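Local coordinates for protein spectinomycin phosphotransferase (Legionella pneumophila, PDB 3I1A) that phosphorylates the antibiotic spectinomycin and so acts as a resistance factor, in a protein-kinase-like fold that binds adenine nucleotide and magnesium, at residues I65-L68 against L69-G73; A172-K175 against S176-Q180; Q261-Y264 against E265-E269; N300-N303 against Q304-L307. All coordinates share one frame; numbering follows the deposited sequence. Where two conformers were deposited one is given.

Interaction 1. Residues I65-L68 against L69-G73; sequences IIRL and LHDSG
Ile-65 and Leu-69, Arg-67 and Asp-71 are the pairs that meet along the last turns of helix 61-71, each an i to i+4 contact, and the helix ends in a Schellman motif. By its place after strand 48-55, which carries the ADP-binding Lys-52, this is probably the counterpart of helix C of protein kinases. On the buried side, the CG2 methyl of Ile-65 lies anti to the backbone N, and CD1 of Leu-69 comes within 4.0 Å of that CG2. The two branches cross obliquely, and both side chains go on to rest on Leu-208. Ile-66 turns instead to Phe-79 and Trp-231.

On the outer side the charged pair is looser. The Arg-67 chain bends at chi2 and chi3, which brings the edge of its guanidinium toward the carboxylate, with NE 4.0 Å from OD2 of Asp-71, a long salt bridge. The two flat groups stand 80° apart, so they do not form a paired, coplanar bridge. A water is modelled between NE and OD2, but at distances short enough to leave its details doubtful.

The other oxygen of Asp-71 serves its neighbour: ND1 of His-70 donates to OD1 over 3.1 Å, nearly straight and in the imidazole plane, which fixes the rotation of the ring. That ring also meets Phe-79 edge-to-face. At the helix end Gly-73 adopts positive phi (92°), and its N bonds to His-70 O at 3.1 Å, while Ser-72 N reaches Leu-68 O at 2.9 Å.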
# COMPACT_ATOMS: atom_id res chain seq x y z
N ILE A 65 -8.25 -1.32 -12.45
CA ILE A 65 -7.17 -0.35 -12.54
C ILE A 65 -5.93 -0.91 -13.24
O ILE A 65 -5.31 -0.21 -14.01
CB ILE A 65 -6.82 0.20 -11.15
CG1 ILE A 65 -8.01 1.01 -10.64
CG2 ILE A 65 -5.58 1.10 -11.22
CD1 ILE A 65 -8.46 2.13 -11.60
N ILE A 66 -5.61 -2.18 -12.97
CA ILE A 66 -4.47 -2.84 -13.59
C ILE A 66 -4.70 -2.85 -15.10
O ILE A 66 -3.78 -2.60 -15.87
CB ILE A 66 -4.31 -4.31 -13.09
CG1 ILE A 66 -3.82 -4.32 -11.64
CG2 ILE A 66 -3.34 -5.08 -13.98
CD1 ILE A 66 -2.50 -3.63 -11.43
N ARG A 67 -5.94 -3.14 -15.51
CA ARG A 67 -6.26 -3.16 -16.93
C ARG A 67 -6.13 -1.75 -17.53
O ARG A 67 -5.54 -1.57 -18.60
CB ARG A 67 -7.68 -3.68 -17.17
CG ARG A 67 -8.03 -3.71 -18.65
CD ARG A 67 -9.48 -3.38 -18.89
NE ARG A 67 -9.73 -1.95 -19.10
CZ ARG A 67 -10.18 -1.11 -18.17
NH1 ARG A 67 -10.45 -1.54 -16.94
NH2 ARG A 67 -10.40 0.16 -18.49
N LEU A 68 -6.65 -0.75 -16.83
CA LEU A 68 -6.55 0.62 -17.34
C LEU A 68 -5.09 1.03 -17.52
O LEU A 68 -4.74 1.60 -18.55
CB LEU A 68 -7.26 1.59 -16.38
CG LEU A 68 -7.13 3.09 -16.68
CD1 LEU A 68 -7.74 3.43 -18.01
CD2 LEU A 68 -7.83 3.87 -15.58
N LEU A 69 -4.24 0.73 -16.54
CA LEU A 69 -2.82 1.08 -16.67
C LEU A 69 -2.17 0.27 -17.81
O LEU A 69 -1.35 0.78 -18.57
CB LEU A 69 -2.08 0.82 -15.34
CG LEU A 69 -2.61 1.67 -14.18
CD1 LEU A 69 -1.92 1.27 -12.87
CD2 LEU A 69 -2.44 3.16 -14.47
N HIS A 70 -2.56 -1.00 -17.92
CA HIS A 70 -2.02 -1.87 -18.96
C HIS A 70 -2.31 -1.29 -20.34
O HIS A 70 -1.39 -1.12 -21.15
CB HIS A 70 -2.63 -3.28 -18.82
CG HIS A 70 -2.22 -4.24 -19.89
ND1 HIS A 70 -2.89 -4.35 -21.08
CD2 HIS A 70 -1.20 -5.13 -19.94
CE1 HIS A 70 -2.30 -5.27 -21.83
NE2 HIS A 70 -1.27 -5.76 -21.16
N ASP A 71 -3.58 -0.99 -20.59
CA ASP A 71 -3.99 -0.44 -21.89
C ASP A 71 -3.47 0.97 -22.11
O ASP A 71 -3.32 1.41 -23.26
CB ASP A 71 -5.53 -0.43 -22.03
CG ASP A 71 -6.11 -1.83 -22.16
OD1 ASP A 71 -5.34 -2.82 -22.15
OD2 ASP A 71 -7.35 -1.94 -22.27
N SER A 72 -3.17 1.66 -21.01
CA SER A 72 -2.66 3.02 -21.05
C SER A 72 -1.17 3.04 -21.35
O SER A 72 -0.57 4.11 -21.51
CB SER A 72 -2.94 3.71 -19.71
OG SER A 72 -2.71 5.10 -19.77
N GLY A 73 -0.56 1.86 -21.39
CA GLY A 73 0.86 1.77 -21.69
C GLY A 73 1.87 1.77 -20.55
O GLY A 73 3.07 1.64 -20.82
O HOH W 1 -8.69 -0.46 -20.74

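Interaction 2. Residues A172-K175 against S176-Q180; sequences AAFK and SFFNQ
Phe-174 and Phe-178 stand one turn apart on helix 169-180, an i to i+4 aromatic pair on the buried side of the helix. Their side chains run side by side in the same direction. CD1 of Phe-178 approaches CZ of Phe-174 at 3.7 Å, and this CZ lies at the edge of the Phe-178 ring, near its plane. With centroids 5.8 Å apart and planes inclined at 67°, the two rings lean obliquely against each other. Both have CG anti to the backbone N (chi1 172° for Phe-174), which carries the rings off the same side of the helix. Phe-174 also meets Phe-313 edge-to-face, and Phe-177 touches Phe-310 and Phe-313, so helix 169-180 is packed against helix 303-315; Phe-177 further meets, edge-to-face, Phe-317 just past the end of that helix.

One polar side chain, Lys-175, reaches out from the helix. It stretches out fully beyond CG, and its NZ reaches a salt bridge with Asp-167 and the carbonyl O of Glu-162, so the chain spans from the helix to the preceding loop.

Backbone bonds of the regular i to i+4 kind join the two segments throughout. Phe-178 N donates to Phe-174 O at 2.8 Å, tying together the same residues whose rings touch, and Asn-179 N donates to Lys-175 O at 2.8 Å. The carbonyl O of Ala-172 accepts from Ser-176 N at 3.1 Å.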
# COMPACT_ATOMS: atom_id res chain seq x y z
N ALA A 172 0.94 -1.84 29.44
CA ALA A 172 1.60 -0.88 30.33
C ALA A 172 2.80 -0.21 29.67
O ALA A 172 3.05 0.99 29.85
CB ALA A 172 2.05 -1.58 31.64
N ALA A 173 3.57 -0.98 28.90
CA ALA A 173 4.74 -0.43 28.22
C ALA A 173 4.29 0.59 27.16
O ALA A 173 4.91 1.65 26.99
CB ALA A 173 5.55 -1.56 27.56
N PHE A 174 3.20 0.26 26.47
CA PHE A 174 2.65 1.15 25.44
C PHE A 174 2.15 2.46 26.05
O PHE A 174 2.40 3.53 25.51
CB PHE A 174 1.50 0.46 24.72
CG PHE A 174 0.77 1.37 23.77
CD1 PHE A 174 1.37 1.77 22.58
CD2 PHE A 174 -0.51 1.85 24.10
CE1 PHE A 174 0.72 2.66 21.73
CE2 PHE A 174 -1.17 2.75 23.26
CZ PHE A 174 -0.55 3.15 22.07
N LYS A 175 1.43 2.37 27.16
CA LYS A 175 0.94 3.58 27.82
C LYS A 175 2.10 4.48 28.27
O LYS A 175 2.01 5.70 28.16
CB LYS A 175 0.06 3.22 29.01
CG LYS A 175 -1.29 2.63 28.59
CD LYS A 175 -2.18 2.43 29.80
CE LYS A 175 -3.52 1.82 29.42
NZ LYS A 175 -4.36 1.66 30.61
N SER A 176 3.17 3.86 28.77
CA SER A 176 4.34 4.61 29.21
C SER A 176 4.96 5.35 28.04
O SER A 176 5.32 6.53 28.15
CB SER A 176 5.39 3.67 29.81
OG SER A 176 4.95 3.14 31.05
N PHE A 177 5.09 4.66 26.91
CA PHE A 177 5.68 5.24 25.72
C PHE A 177 4.78 6.36 25.18
O PHE A 177 5.26 7.40 24.74
CB PHE A 177 5.87 4.19 24.61
CG PHE A 177 6.61 4.72 23.42
CD1 PHE A 177 8.00 4.76 23.40
CD2 PHE A 177 5.92 5.24 22.33
CE1 PHE A 177 8.69 5.32 22.32
CE2 PHE A 177 6.59 5.79 21.25
CZ PHE A 177 7.98 5.83 21.24
N PHE A 178 3.48 6.12 25.19
CA PHE A 178 2.50 7.12 24.70
C PHE A 178 2.63 8.37 25.56
O PHE A 178 2.75 9.50 25.09
CB PHE A 178 1.08 6.56 24.84
CG PHE A 178 0.03 7.31 24.04
CD1 PHE A 178 -0.50 6.75 22.87
CD2 PHE A 178 -0.44 8.55 24.47
CE1 PHE A 178 -1.49 7.41 22.13
CE2 PHE A 178 -1.43 9.23 23.74
CZ PHE A 178 -1.96 8.66 22.57
N ASN A 179 2.60 8.15 26.87
CA ASN A 179 2.72 9.26 27.78
C ASN A 179 4.04 10.03 27.55
O ASN A 179 4.04 11.27 27.52
CB ASN A 179 2.59 8.72 29.21
CG ASN A 179 2.56 9.81 30.24
OD1 ASN A 179 3.56 10.07 30.92
ND2 ASN A 179 1.42 10.48 30.37
N GLN A 180 5.15 9.32 27.35
CA GLN A 180 6.44 9.97 27.14
C GLN A 180 6.49 10.75 25.82
O GLN A 180 7.28 11.68 25.68
CB GLN A 180 7.59 8.95 27.15
CG GLN A 180 7.62 8.10 28.40
CD GLN A 180 8.59 6.92 28.30
OE1 GLN A 180 8.73 6.31 27.23
NE2 GLN A 180 9.24 6.59 29.40

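Interaction 3. Residues Q261-Y264 against E265-E269; sequences QYFY and EGYGE
Tyr-267 packs against Phe-263 and Tyr-264, four and three residues before it, to form an aromatic cluster at the C-terminal end of helix 257-267. Its CB starts beside the backbone of the preceding turn and already touches the ring of Phe-263, with CE2 of that ring 3.6 Å from CB. Because CG lies anti to the backbone N (chi1 -168°), the side chain then runs alongside Phe-263 in the same direction. CG follows at 3.7 Å from Phe-263 CE2, and CD1 meets Phe-263 CZ. The two rings are nearly parallel, at 21°, but slid so far apart that they barely overlap. On the other branch, CD2 comes to 4.0 Å from CE2 of Tyr-264, whose ring stands almost perpendicular, at 82°, yet obliquely placed. Tyr-264 in turn receives CD2 of Phe-263 over the centre of one face, 3.6 Å above its plane, so each of the three rings touches the other two.

The tip of Tyr-267 leaves the cluster: OH hydrogen-bonds ND1 of His-129, while Leu-243 touches all three side chains. The helix thus leans on helices 115-129 and 240-243, and Lys-119 adds a salt bridge to Glu-265 OE2. The other oxygen of Glu-265, OE1, takes a water that also receives NE2 of Gln-261, a bridge across one turn.

Gly-268, with positive phi, ends the helix; its N still bonds to Tyr-264 O at 2.8 Å. The chain then turns back, bringing Glu-269 O to 3.6 Å from CD2 of Tyr-264, at the edge of that ring.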
# COMPACT_ATOMS: atom_id res chain seq x y z
N GLN A 261 15.45 14.89 -5.26
CA GLN A 261 15.92 15.53 -6.49
C GLN A 261 15.78 14.64 -7.72
O GLN A 261 15.31 15.08 -8.76
CB GLN A 261 17.39 15.94 -6.35
CG GLN A 261 17.97 16.57 -7.61
CD GLN A 261 19.48 16.79 -7.52
OE1 GLN A 261 20.10 16.56 -6.48
NE2 GLN A 261 20.07 17.23 -8.63
N TYR A 262 16.21 13.39 -7.60
CA TYR A 262 16.13 12.44 -8.71
C TYR A 262 14.66 12.15 -9.03
O TYR A 262 14.24 12.10 -10.20
CB TYR A 262 16.85 11.13 -8.34
CG TYR A 262 18.30 11.25 -7.93
CD1 TYR A 262 18.95 10.19 -7.28
CD2 TYR A 262 19.03 12.42 -8.16
CE1 TYR A 262 20.29 10.29 -6.88
CE2 TYR A 262 20.38 12.54 -7.76
CZ TYR A 262 21.00 11.48 -7.13
OH TYR A 262 22.31 11.60 -6.72
N PHE A 263 13.86 11.95 -7.98
CA PHE A 263 12.45 11.69 -8.21
C PHE A 263 11.79 12.80 -9.03
O PHE A 263 11.16 12.52 -10.05
CB PHE A 263 11.68 11.54 -6.90
CG PHE A 263 10.19 11.35 -7.10
CD1 PHE A 263 9.66 10.09 -7.35
CD2 PHE A 263 9.33 12.47 -7.13
CE1 PHE A 263 8.30 9.92 -7.62
CE2 PHE A 263 7.97 12.30 -7.40
CZ PHE A 263 7.46 11.03 -7.65
N TYR A 264 11.95 14.05 -8.59
CA TYR A 264 11.31 15.14 -9.32
C TYR A 264 11.90 15.42 -10.67
O TYR A 264 11.23 16.00 -11.54
CB TYR A 264 11.25 16.39 -8.45
CG TYR A 264 10.13 16.26 -7.45
CD1 TYR A 264 10.37 15.87 -6.13
CD2 TYR A 264 8.80 16.48 -7.85
CE1 TYR A 264 9.32 15.71 -5.23
CE2 TYR A 264 7.75 16.31 -6.96
CZ TYR A 264 8.01 15.93 -5.67
OH TYR A 264 6.96 15.80 -4.81
N GLU A 265 13.15 15.04 -10.88
CA GLU A 265 13.69 15.22 -12.22
C GLU A 265 12.85 14.31 -13.15
O GLU A 265 12.62 14.63 -14.32
CB GLU A 265 15.16 14.81 -12.28
CG GLU A 265 15.76 15.12 -13.65
CD GLU A 265 17.23 14.77 -13.74
OE1 GLU A 265 17.94 14.99 -12.72
OE2 GLU A 265 17.67 14.30 -14.82
N GLY A 266 12.39 13.17 -12.64
CA GLY A 266 11.58 12.28 -13.45
C GLY A 266 10.11 12.65 -13.48
O GLY A 266 9.45 12.55 -14.50
N TYR A 267 9.59 13.08 -12.33
CA TYR A 267 8.18 13.43 -12.21
C TYR A 267 7.86 14.74 -12.98
O TYR A 267 6.78 14.89 -13.56
CB TYR A 267 7.85 13.58 -10.73
CG TYR A 267 6.37 13.65 -10.42
CD1 TYR A 267 5.57 12.51 -10.44
CD2 TYR A 267 5.77 14.88 -10.13
CE1 TYR A 267 4.19 12.59 -10.17
CE2 TYR A 267 4.40 14.97 -9.87
CZ TYR A 267 3.62 13.82 -9.90
OH TYR A 267 2.26 13.94 -9.70
N GLY A 268 8.81 15.66 -12.96
CA GLY A 268 8.65 16.92 -13.68
C GLY A 268 7.88 18.03 -13.03
O GLY A 268 8.34 19.16 -12.97
N GLU A 269 6.68 17.71 -12.54
CA GLU A 269 5.82 18.69 -11.90
C GLU A 269 6.32 19.04 -10.50
O GLU A 269 6.23 18.22 -9.58
CB GLU A 269 4.39 18.17 -11.82
CG GLU A 269 3.44 19.17 -11.19
CD GLU A 269 3.49 20.49 -11.92
OE1 GLU A 269 2.98 20.57 -13.06
OE2 GLU A 269 4.07 21.45 -11.37
O HOH W 2 18.10 17.12 -10.99

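Interaction 4. Residues N300-N303 against Q304-L307; sequences NQNN and QSRL
Asn-302 and Arg-306 are joined through the backbone where an irregular stretch becomes helix 303-315: N of Arg-306 donates to O of Asn-302 at 3.0 Å, and Leu-307 N follows to Asn-303 O at 2.9 Å. Before them the chain is extended, with psi 167° at both Gln-301 and Asn-302, and from Asn-303 onward it is helical. Asn-302 is the N-cap of this helix. Its CG sits between the backbone N and the carbonyl carbon (chi1 62°), which turns the amide back over the first turn, and OD1 accepts from Ser-305 N at 2.9 Å, nearly along the C=O axis. The hydroxyl of Ser-305 adds a second, less certain donor to this OD1, since the serine was deposited in two conformers.

Asn-303 uses its side chain differently. It lies alongside Arg-306, and its OD1 meets the guanidinium edge, in plane, accepting from NH1 at 2.8 Å from above its own amide plane. The same NH1 forms a salt bridge with Asp-168, while NE and NH2 of Arg-306 reach the carbonyls of Asp-295 and Leu-296. Gln-301 O approaches Arg-306 CD to 3.4 Å.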
# COMPACT_ATOMS: atom_id res chain seq x y z
N ASN A 300 -6.43 -8.39 21.15
CA ASN A 300 -7.05 -8.98 19.97
C ASN A 300 -6.14 -9.97 19.24
O ASN A 300 -6.63 -10.91 18.62
CB ASN A 300 -7.47 -7.88 18.99
CG ASN A 300 -8.55 -6.98 19.55
OD1 ASN A 300 -9.38 -7.42 20.36
ND2 ASN A 300 -8.57 -5.72 19.11
N GLN A 301 -4.83 -9.75 19.30
CA GLN A 301 -3.85 -10.64 18.66
C GLN A 301 -2.98 -11.23 19.76
O GLN A 301 -2.99 -10.73 20.89
CB GLN A 301 -2.91 -9.89 17.71
CG GLN A 301 -3.50 -9.24 16.48
CD GLN A 301 -2.44 -9.01 15.41
OE1 GLN A 301 -2.25 -9.84 14.52
NE2 GLN A 301 -1.72 -7.89 15.52
N ASN A 302 -2.20 -12.26 19.45
CA ASN A 302 -1.35 -12.82 20.50
C ASN A 302 -0.23 -11.84 20.85
O ASN A 302 0.02 -10.86 20.13
CB ASN A 302 -0.78 -14.18 20.08
CG ASN A 302 0.10 -14.10 18.85
OD1 ASN A 302 1.03 -13.30 18.78
ND2 ASN A 302 -0.17 -14.96 17.87
N ASN A 303 0.46 -12.09 21.95
CA ASN A 303 1.50 -11.17 22.38
C ASN A 303 2.72 -11.01 21.49
O ASN A 303 3.38 -9.97 21.54
CB ASN A 303 1.91 -11.51 23.81
CG ASN A 303 0.79 -11.27 24.79
OD1 ASN A 303 -0.17 -10.55 24.48
ND2 ASN A 303 0.89 -11.86 25.98
N GLN A 304 3.05 -12.02 20.71
CA GLN A 304 4.19 -11.92 19.80
C GLN A 304 3.81 -10.89 18.73
O GLN A 304 4.62 -10.05 18.33
CB GLN A 304 4.47 -13.29 19.19
CG GLN A 304 4.94 -14.32 20.24
CD GLN A 304 3.89 -14.63 21.33
OE1 GLN A 304 2.75 -15.02 21.04
NE2 GLN A 304 4.29 -14.46 22.59
N SER A 305 2.57 -10.95 18.27
CA SER A 305 2.06 -10.04 17.26
C SER A 305 1.91 -8.62 17.80
O SER A 305 2.18 -7.64 17.10
CB SER A 305 0.72 -10.54 16.73
OG SER A 305 0.89 -11.77 16.04
N ARG A 306 1.47 -8.51 19.05
CA ARG A 306 1.33 -7.21 19.69
C ARG A 306 2.71 -6.58 19.89
O ARG A 306 2.84 -5.38 19.77
CB ARG A 306 0.60 -7.33 21.02
CG ARG A 306 -0.89 -7.53 20.84
CD ARG A 306 -1.57 -7.86 22.17
NE ARG A 306 -1.63 -6.71 23.08
CZ ARG A 306 -1.46 -6.79 24.40
NH1 ARG A 306 -1.21 -7.96 24.98
NH2 ARG A 306 -1.56 -5.69 25.14
N LEU A 307 3.72 -7.38 20.22
CA LEU A 307 5.07 -6.80 20.38
C LEU A 307 5.53 -6.25 19.02
O LEU A 307 6.21 -5.23 18.96
CB LEU A 307 6.08 -7.85 20.88
CG LEU A 307 7.56 -7.42 21.04
CD1 LEU A 307 7.77 -6.20 21.97
CD2 LEU A 307 8.30 -8.62 21.64

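Overall arrangement
Taken from the N terminus, the four contacts lie in series, none enclosing or crossing another, and each is local, joining residues about one helical turn apart. Interaction 1 ends helix 61-71, which follows the first three strands of the antiparallel sheet, and leans on strand 207-209. Interaction 2 lies on helix 169-180, some 46 Å away between centres and across the chain's centre. Interaction 3 ends helix 257-267 against helices 115-129 and 240-243. Interaction 4 starts helix 303-315, which packs on helix 169-180; its centre is 17 Å from that of interaction 2, and their nearest atoms are about 6 Å apart. Residues 172-180 and 300-307 therefore belong to one helical region.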